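Local coordinates for protein cytochrome c (Pseudomonas aeruginosa, PDB 6RTE) that acts as the dihydro-heme d1 dehydrogenase NirN in heme d1 biosynthesis, joining a heme c domain to an eight-bladed beta-propeller, at residues P445-G450 with D467-L472; E40-Q45 with D98-A103; V227-R232 with P278-V283. All blocks are in the same frame, centred on the assembly; numbering follows the deposited sequence.

How the contacts relate
From the N terminus, contact 2 closes first: segments 40-45 and 98-103, on helices 38-46 and 98-109, meet across 52 intervening residues, within the heme c part of the chain. The chain then enters the propeller, where contact 3 spans 45 residues and ties the turn after strand 221-227 to the next blade, at strand 281-286. Contact 1 comes last and is the shortest closure, with 16 residues between its segments, joining the entry of strand 449-454 to the loop before strand 470-476 inside one blade. The three follow in series, so none nests in or crosses another. Contacts 1 and 3 lie on opposite sides of the chain's centre, their centres 35 Å apart.

Contact 1: P445-G450 with D467-L472; sequences PGKVAG and DRDGAL
Lys447 reaches across the contact to Asp467 and Asp469, and its ammonium group does most of the work. NZ donates a hydrogen bond to Asp469 O over 3.1 Å, approaching at a C=O...N angle of 123° and tilted 31° from the carbonyl plane. Two salt bridges accompany this bond, both rather long: NZ lies 3.5 Å from Asp467 OD1 and 3.6 Å from Asp469 OD2. Nearer the backbone, the lysine chain passes Asp467 at about a right angle, and its CD comes within 3.6 Å of the carboxylate carbon CG of Asp467. The aliphatic part of the side chain therefore lies against the same group whose oxygen meets its charged end.

The reach follows from a lysine chain that is extended beyond CG and rests on Val465 of strand 460-465. Asp467 is fixed by an Asx turn: its OD1 accepts from Asp469 N at 2.6 Å, on the anti side and close to the carboxylate plane. The turn sets the backbone of Asp469 and its carbonyl O, whereas the carboxylate follows from CG lying anti to the backbone N (chi1 -166°). Further out, backbone bonds pair Val448 with Trp466 and Asp467 with Lys490, placing both segments at one end of a four-stranded propeller blade. Lys447 thus bridges the approach to the first strand, 449-454, and the loop joining the second and third strands.

OD1 of Asp467 serves both a backbone N-H and a lysine charge, and the two carboxylates around one ammonium probably favour the charged form of Lys447 at this surface position.

Contact 2: E40-Q45 with D98-A103; sequences EALYRQ and DAAADA
Between these two segments Leu42 makes every contact, projecting from helix 38-46 onto the alanines Ala100 and Ala103 of helix 98-109. Its CB heads for the opposite helix but stays 5.7 Å from Ala100 CB. The first torsion (chi1 -70°) sets CG anti to the carbonyl carbon, continuing the reach and cutting the gap from CG to Ala100 CB to 4.7 Å. CD1 makes the close contacts, at 3.6 Å from Ala100 CB and 3.5 Å from Ala100 O, and it also reaches Ala103 CB at 4.2 Å, one helical turn along. Leu42 CD2 turns off, 4.5 Å from Ala100 CB.

Small methyls on the receiving side let the two backbones approach, with Leu42 CA and Ala100 CA 7.5 Å apart. Further along helix 98-109, Leu104 is touched by Leu42 and Tyr107 by Glu40; the Leu42 side chain lies about 6 Å from the bound heme c. Pairing of the N-terminal helix with the C-terminal helix of the cytochrome domain is the usual plan of small c-type cytochromes.

Across these segments the contact is van der Waals packing of a leucine methyl on alanine methyls and one carbonyl oxygen, which sets spacing without a directed bond.

Contact 3: V227-R232 with P278-V283; sequences VSDDGR and PRHSFV
Asp229 OD1 is gripped by two side chains, His280 ND1 and Tyr297 OH, at a junction between neighbouring blades of the eight-bladed beta-propeller. The histidine bond is 2.9 Å long from His280 ND1 to Asp229 OD1 and nearly straight, with an N-H...O angle of 173°. It arrives on the syn side of the carboxylate, 20° out of its plane, and OD1 sits almost in the ring plane. Asp229 CG lies between its backbone N and carbonyl carbon (chi1 80°), which turns the carboxylate to the histidine.

Asp229 belongs to a type I turn from Ser228 to Gly231, closed by Gly231 N to Ser228 O. Asp230 OD1 takes two bonds there, from Ser228 OG at 2.6 Å and from Arg232 N at 3.1 Å; the second makes an Asx turn, which probably restrains the loop. On the other blade, His280 and Ser281 face Ala276 in a G1 beta bulge at the start of strand 281-286.

Phe282 fills the deeper part of the junction, touching Trp233 and Leu235 of strand 233-238 as well as Tyr297. The edge of its ring meets the backbone of Val227, with CE1 3.7 Å from Val227 C, while Phe282 CZ approaches Ser228 N obliquely at 3.4 Å.

Contact 1: P445-G450 with D467-L472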
loop_
_atom_site.group_PDB
_atom_site.type_symbol
_atom_site.label_atom_id
_atom_site.label_comp_id
_atom_site.label_asym_id
_atom_site.label_seq_id
_atom_site.Cartn_x
_atom_site.Cartn_y
_atom_site.Cartn_z
ATOM N N PRO A 445 -6.001 17.579 17.690
ATOM C CA PRO A 445 -7.395 17.969 17.438
ATOM C C PRO A 445 -7.557 18.793 16.170
ATOM O O PRO A 445 -6.915 19.834 16.006
ATOM C CB PRO A 445 -7.761 18.774 18.694
ATOM C CG PRO A 445 -6.896 18.193 19.765
ATOM C CD PRO A 445 -5.599 17.843 19.085
ATOM N N GLY A 446 -8.405 18.324 15.257
ATOM C CA GLY A 446 -8.689 19.023 14.029
ATOM C C GLY A 446 -7.994 18.468 12.804
ATOM O O GLY A 446 -8.402 18.789 11.679
ATOM N N LYS A 447 -6.960 17.653 12.987
ATOM C CA LYS A 447 -6.172 17.138 11.882
ATOM C C LYS A 447 -6.458 15.657 11.678
ATOM O O LYS A 447 -6.917 14.952 12.580
ATOM C CB LYS A 447 -4.679 17.353 12.136
ATOM C CG LYS A 447 -4.354 18.794 12.459
ATOM C CD LYS A 447 -2.891 19.090 12.267
ATOM C CE LYS A 447 -2.613 20.541 12.571
ATOM N NZ LYS A 447 -1.231 20.899 12.195
ATOM N N VAL A 448 -6.180 15.191 10.464
ATOM C CA VAL A 448 -6.496 13.813 10.114
ATOM C C VAL A 448 -5.555 12.890 10.882
ATOM O O VAL A 448 -4.329 12.996 10.780
ATOM C CB VAL A 448 -6.405 13.599 8.596
ATOM C CG1 VAL A 448 -5.127 14.181 8.055
ATOM C CG2 VAL A 448 -6.507 12.116 8.250
ATOM N N ALA A 449 -6.136 11.999 11.678
ATOM C CA ALA A 449 -5.398 10.990 12.423
ATOM C C ALA A 449 -5.743 9.622 11.856
ATOM O O ALA A 449 -6.916 9.315 11.629
ATOM C CB ALA A 449 -5.742 11.052 13.912
ATOM N N GLY A 450 -4.727 8.800 11.620
ATOM C CA GLY A 450 -4.983 7.485 11.075
ATOM C C GLY A 450 -3.765 6.598 11.007
ATOM O O GLY A 450 -2.645 7.082 10.852
ATOM N N ASP A 467 -0.746 15.274 8.117
ATOM C CA ASP A 467 -0.859 16.709 7.881
ATOM C C ASP A 467 0.510 17.260 7.515
ATOM O O ASP A 467 1.540 16.730 7.940
ATOM C CB ASP A 467 -1.432 17.412 9.116
ATOM C CG ASP A 467 -1.783 18.868 8.856
ATOM O OD1 ASP A 467 -0.870 19.716 8.917
ATOM O OD2 ASP A 467 -2.970 19.160 8.581
ATOM N N ARG A 468 0.517 18.323 6.705
ATOM C CA ARG A 468 1.773 19.008 6.415
ATOM C C ARG A 468 2.490 19.352 7.714
ATOM O O ARG A 468 3.712 19.187 7.829
ATOM C CB ARG A 468 1.519 20.266 5.589
ATOM N N ASP A 469 1.733 19.812 8.706
ATOM C CA ASP A 469 2.224 19.975 10.071
ATOM C C ASP A 469 1.828 18.757 10.906
ATOM O O ASP A 469 1.143 18.853 11.925
ATOM C CB ASP A 469 1.672 21.269 10.665
ATOM C CG ASP A 469 2.391 21.696 11.931
ATOM O OD1 ASP A 469 3.101 22.724 11.886
ATOM O OD2 ASP A 469 2.247 21.015 12.968
ATOM N N GLY A 470 2.268 17.583 10.440
ATOM C CA GLY A 470 1.886 16.322 11.031
ATOM C C GLY A 470 2.921 15.798 12.010
ATOM O O GLY A 470 3.895 16.472 12.356
ATOM N N ALA A 471 2.703 14.560 12.453
ATOM C CA ALA A 471 3.529 14.001 13.514
ATOM C C ALA A 471 3.343 12.496 13.609
ATOM O O ALA A 471 2.273 11.963 13.302
ATOM C CB ALA A 471 3.200 14.639 14.870
ATOM N N LEU A 472 4.415 11.831 14.038
ATOM C CA LEU A 472 4.374 10.466 14.550
ATOM C C LEU A 472 4.250 10.566 16.071
ATOM O O LEU A 472 5.165 11.062 16.736
ATOM C CB LEU A 472 5.641 9.721 14.135
ATOM C CG LEU A 472 5.749 8.209 14.307
ATOM C CD1 LEU A 472 4.674 7.505 13.526
ATOM C CD2 LEU A 472 7.130 7.732 13.851
#

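Contact 2: E40-Q45 with D98-A103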
loop_
_atom_site.group_PDB
_atom_site.type_symbol
_atom_site.label_atom_id
_atom_site.label_comp_id
_atom_site.label_asym_id
_atom_site.label_seq_id
_atom_site.Cartn_x
_atom_site.Cartn_y
_atom_site.Cartn_z
ATOM N N GLU A 40 -0.113 19.112 -26.608
ATOM C CA GLU A 40 1.141 18.413 -26.864
ATOM C C GLU A 40 2.287 19.391 -27.079
ATOM O O GLU A 40 3.346 19.274 -26.452
ATOM C CB GLU A 40 0.978 17.495 -28.073
ATOM C CG GLU A 40 2.284 17.061 -28.710
ATOM C CD GLU A 40 2.061 16.155 -29.896
ATOM O OE1 GLU A 40 0.894 15.793 -30.156
ATOM O OE2 GLU A 40 3.049 15.806 -30.577
ATOM N N ALA A 41 2.101 20.363 -27.977
ATOM C CA ALA A 41 3.168 21.313 -28.267
ATOM C C ALA A 41 3.562 22.086 -27.021
ATOM O O ALA A 41 4.754 22.258 -26.728
ATOM C CB ALA A 41 2.735 22.262 -29.384
ATOM N N LEU A 42 2.569 22.566 -26.261
ATOM C CA LEU A 42 2.871 23.198 -24.984
ATOM C C LEU A 42 3.643 22.243 -24.075
ATOM O O LEU A 42 4.554 22.665 -23.351
ATOM C CB LEU A 42 1.584 23.661 -24.306
ATOM C CG LEU A 42 0.863 24.852 -24.958
ATOM C CD1 LEU A 42 -0.507 25.088 -24.335
ATOM C CD2 LEU A 42 1.703 26.116 -24.860
ATOM N N TYR A 43 3.300 20.953 -24.114
ATOM C CA TYR A 43 3.955 19.987 -23.225
ATOM C C TYR A 43 5.432 19.830 -23.583
ATOM O O TYR A 43 6.305 19.890 -22.706
ATOM C CB TYR A 43 3.228 18.639 -23.283
ATOM C CG TYR A 43 3.864 17.595 -22.398
ATOM C CD1 TYR A 43 3.490 17.460 -21.067
ATOM C CD2 TYR A 43 4.861 16.762 -22.887
ATOM C CE1 TYR A 43 4.088 16.516 -20.252
ATOM C CE2 TYR A 43 5.462 15.825 -22.081
ATOM C CZ TYR A 43 5.071 15.707 -20.764
ATOM O OH TYR A 43 5.676 14.775 -19.967
ATOM N N ARG A 44 5.736 19.638 -24.868
ATOM C CA ARG A 44 7.131 19.520 -25.287
ATOM C C ARG A 44 7.945 20.735 -24.855
ATOM O O ARG A 44 9.038 20.599 -24.296
ATOM C CB ARG A 44 7.212 19.336 -26.800
ATOM C CG ARG A 44 7.078 17.895 -27.261
ATOM C CD ARG A 44 7.527 17.733 -28.704
ATOM N NE ARG A 44 6.584 18.344 -29.637
ATOM C CZ ARG A 44 5.565 17.705 -30.203
ATOM N NH1 ARG A 44 5.344 16.421 -29.942
ATOM N NH2 ARG A 44 4.762 18.351 -31.038
ATOM N N GLN A 45 7.416 21.939 -25.093
ATOM C CA GLN A 45 8.181 23.148 -24.815
ATOM C C GLN A 45 8.429 23.331 -23.322
ATOM O O GLN A 45 9.547 23.669 -22.915
ATOM C CB GLN A 45 7.456 24.368 -25.390
ATOM C CG GLN A 45 8.065 25.713 -24.999
ATOM C CD GLN A 45 9.500 25.875 -25.473
ATOM O OE1 GLN A 45 9.941 25.194 -26.401
ATOM N NE2 GLN A 45 10.235 26.781 -24.836
ATOM N N ASP A 98 -4.896 31.307 -19.641
ATOM C CA ASP A 98 -5.948 30.372 -19.248
ATOM C C ASP A 98 -6.193 29.315 -20.319
ATOM O O ASP A 98 -6.386 28.136 -20.006
ATOM C CB ASP A 98 -7.245 31.133 -18.962
ATOM C CG ASP A 98 -7.276 31.756 -17.580
ATOM O OD1 ASP A 98 -6.353 31.512 -16.773
ATOM O OD2 ASP A 98 -8.246 32.498 -17.303
ATOM N N ALA A 99 -6.226 29.723 -21.590
ATOM C CA ALA A 99 -6.475 28.761 -22.659
ATOM C C ALA A 99 -5.350 27.737 -22.745
ATOM O O ALA A 99 -5.588 26.558 -23.027
ATOM C CB ALA A 99 -6.638 29.488 -23.991
ATOM N N ALA A 100 -4.114 28.171 -22.503
ATOM C CA ALA A 100 -2.982 27.257 -22.559
ATOM C C ALA A 100 -2.982 26.315 -21.363
ATOM O O ALA A 100 -2.622 25.138 -21.491
ATOM C CB ALA A 100 -1.684 28.058 -22.637
ATOM N N ALA A 101 -3.396 26.812 -20.192
ATOM C CA ALA A 101 -3.493 25.952 -19.016
ATOM C C ALA A 101 -4.584 24.902 -19.199
ATOM O O ALA A 101 -4.376 23.724 -18.887
ATOM C CB ALA A 101 -3.762 26.796 -17.768
ATOM N N ASP A 102 -5.751 25.312 -19.711
ATOM C CA ASP A 102 -6.812 24.349 -19.976
ATOM C C ASP A 102 -6.366 23.324 -21.010
ATOM O O ASP A 102 -6.630 22.123 -20.863
ATOM C CB ASP A 102 -8.077 25.062 -20.454
ATOM C CG ASP A 102 -8.568 26.110 -19.475
ATOM O OD1 ASP A 102 -8.319 25.968 -18.259
ATOM O OD2 ASP A 102 -9.208 27.078 -19.931
ATOM N N ALA A 103 -5.686 23.779 -22.067
ATOM C CA ALA A 103 -5.193 22.850 -23.077
ATOM C C ALA A 103 -4.267 21.811 -22.458
ATOM O O ALA A 103 -4.358 20.616 -22.777
ATOM C CB ALA A 103 -4.472 23.611 -24.184
#

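Contact 3: V227-R232 with P278-V283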
loop_
_atom_site.group_PDB
_atom_site.type_symbol
_atom_site.label_atom_id
_atom_site.label_comp_id
_atom_site.label_asym_id
_atom_site.label_seq_id
_atom_site.Cartn_x
_atom_site.Cartn_y
_atom_site.Cartn_z
ATOM N N VAL A 227 6.306 -10.195 -1.425
ATOM C CA VAL A 227 7.555 -10.955 -1.333
ATOM C C VAL A 227 7.206 -12.376 -0.926
ATOM O O VAL A 227 6.405 -12.587 -0.004
ATOM C CB VAL A 227 8.528 -10.305 -0.337
ATOM C CG1 VAL A 227 9.877 -11.078 -0.265
ATOM C CG2 VAL A 227 8.756 -8.834 -0.714
ATOM N N SER A 228 7.790 -13.352 -1.616
ATOM C CA SER A 228 7.502 -14.750 -1.298
ATOM C C SER A 228 8.034 -15.074 0.083
ATOM O O SER A 228 8.989 -14.450 0.567
ATOM C CB SER A 228 8.098 -15.684 -2.360
ATOM O OG SER A 228 9.516 -15.566 -2.481
ATOM N N ASP A 229 7.392 -16.047 0.750
ATOM C CA ASP A 229 7.730 -16.311 2.150
ATOM C C ASP A 229 9.077 -16.997 2.303
ATOM O O ASP A 229 9.611 -17.033 3.424
ATOM C CB ASP A 229 6.631 -17.148 2.832
ATOM C CG ASP A 229 6.723 -18.630 2.518
ATOM O OD1 ASP A 229 6.274 -19.054 1.432
ATOM O OD2 ASP A 229 7.242 -19.385 3.375
ATOM N N ASP A 230 9.638 -17.539 1.232
ATOM C CA ASP A 230 11.003 -18.048 1.250
ATOM C C ASP A 230 12.029 -16.985 0.878
ATOM O O ASP A 230 13.223 -17.292 0.825
ATOM C CB ASP A 230 11.142 -19.257 0.315
ATOM C CG ASP A 230 10.820 -18.940 -1.146
ATOM O OD1 ASP A 230 10.607 -17.753 -1.482
ATOM O OD2 ASP A 230 10.762 -19.901 -1.957
ATOM N N GLY A 231 11.592 -15.753 0.595
ATOM C CA GLY A 231 12.490 -14.655 0.325
ATOM C C GLY A 231 13.060 -14.590 -1.073
ATOM O O GLY A 231 13.881 -13.714 -1.341
ATOM N N ARG A 232 12.651 -15.477 -1.982
ATOM C CA ARG A 232 13.294 -15.535 -3.289
ATOM C C ARG A 232 12.723 -14.548 -4.309
ATOM O O ARG A 232 13.473 -14.077 -5.175
ATOM C CB ARG A 232 13.177 -16.947 -3.875
ATOM C CG ARG A 232 13.935 -18.028 -3.103
ATOM C CD ARG A 232 13.716 -19.402 -3.696
ATOM N NE ARG A 232 14.355 -19.573 -5.008
ATOM C CZ ARG A 232 14.133 -20.599 -5.818
ATOM N NH1 ARG A 232 13.275 -21.546 -5.472
ATOM N NH2 ARG A 232 14.769 -20.691 -6.977
ATOM N N PRO A 278 1.491 -20.111 4.241
ATOM C CA PRO A 278 1.287 -21.565 4.401
ATOM C C PRO A 278 1.079 -22.292 3.087
ATOM O O PRO A 278 1.357 -23.493 3.000
ATOM C CB PRO A 278 0.033 -21.667 5.285
ATOM C CG PRO A 278 -0.156 -20.310 5.861
ATOM C CD PRO A 278 0.425 -19.337 4.908
ATOM N N ARG A 279 0.586 -21.603 2.064
ATOM C CA ARG A 279 0.406 -22.179 0.742
ATOM C C ARG A 279 1.630 -21.995 -0.151
ATOM O O ARG A 279 1.639 -22.512 -1.272
ATOM C CB ARG A 279 -0.828 -21.556 0.073
ATOM C CG ARG A 279 -2.091 -21.604 0.950
ATOM C CD ARG A 279 -3.257 -20.904 0.278
ATOM N NE ARG A 279 -3.679 -21.600 -0.934
ATOM C CZ ARG A 279 -4.561 -22.594 -0.965
ATOM N NH1 ARG A 279 -4.872 -23.162 -2.120
ATOM N NH2 ARG A 279 -5.138 -23.014 0.150
ATOM N N HIS A 280 2.659 -21.290 0.327
ATOM C CA HIS A 280 3.837 -20.955 -0.471
ATOM C C HIS A 280 3.441 -20.480 -1.863
ATOM O O HIS A 280 3.927 -20.973 -2.881
ATOM C CB HIS A 280 4.791 -22.135 -0.551
ATOM C CG HIS A 280 5.166 -22.673 0.786
ATOM N ND1 HIS A 280 5.767 -21.890 1.748
ATOM C CD2 HIS A 280 4.973 -23.886 1.347
ATOM C CE1 HIS A 280 5.955 -22.616 2.842
ATOM N NE2 HIS A 280 5.478 -23.827 2.621
ATOM N N SER A 281 2.555 -19.488 -1.888
ATOM C CA SER A 281 1.989 -19.014 -3.146
ATOM C C SER A 281 1.752 -17.520 -3.063
ATOM O O SER A 281 1.612 -16.951 -1.975
ATOM C CB SER A 281 0.666 -19.719 -3.465
ATOM O OG SER A 281 -0.361 -19.217 -2.624
ATOM N N PHE A 282 1.717 -16.892 -4.239
ATOM C CA PHE A 282 1.136 -15.570 -4.392
ATOM C C PHE A 282 -0.333 -15.715 -4.782
ATOM O O PHE A 282 -0.706 -16.636 -5.521
ATOM C CB PHE A 282 1.871 -14.762 -5.462
ATOM C CG PHE A 282 3.274 -14.361 -5.082
ATOM C CD1 PHE A 282 3.503 -13.485 -4.032
ATOM C CD2 PHE A 282 4.359 -14.822 -5.809
ATOM C CE1 PHE A 282 4.791 -13.091 -3.703
ATOM C CE2 PHE A 282 5.658 -14.428 -5.485
ATOM C CZ PHE A 282 5.867 -13.564 -4.432
ATOM N N VAL A 283 -1.162 -14.794 -4.287
ATOM C CA VAL A 283 -2.570 -14.707 -4.658
ATOM C C VAL A 283 -2.784 -13.334 -5.290
ATOM O O VAL A 283 -2.325 -12.323 -4.744
ATOM C CB VAL A 283 -3.495 -14.909 -3.446
ATOM C CG1 VAL A 283 -4.942 -14.695 -3.845
ATOM C CG2 VAL A 283 -3.308 -16.308 -2.822
#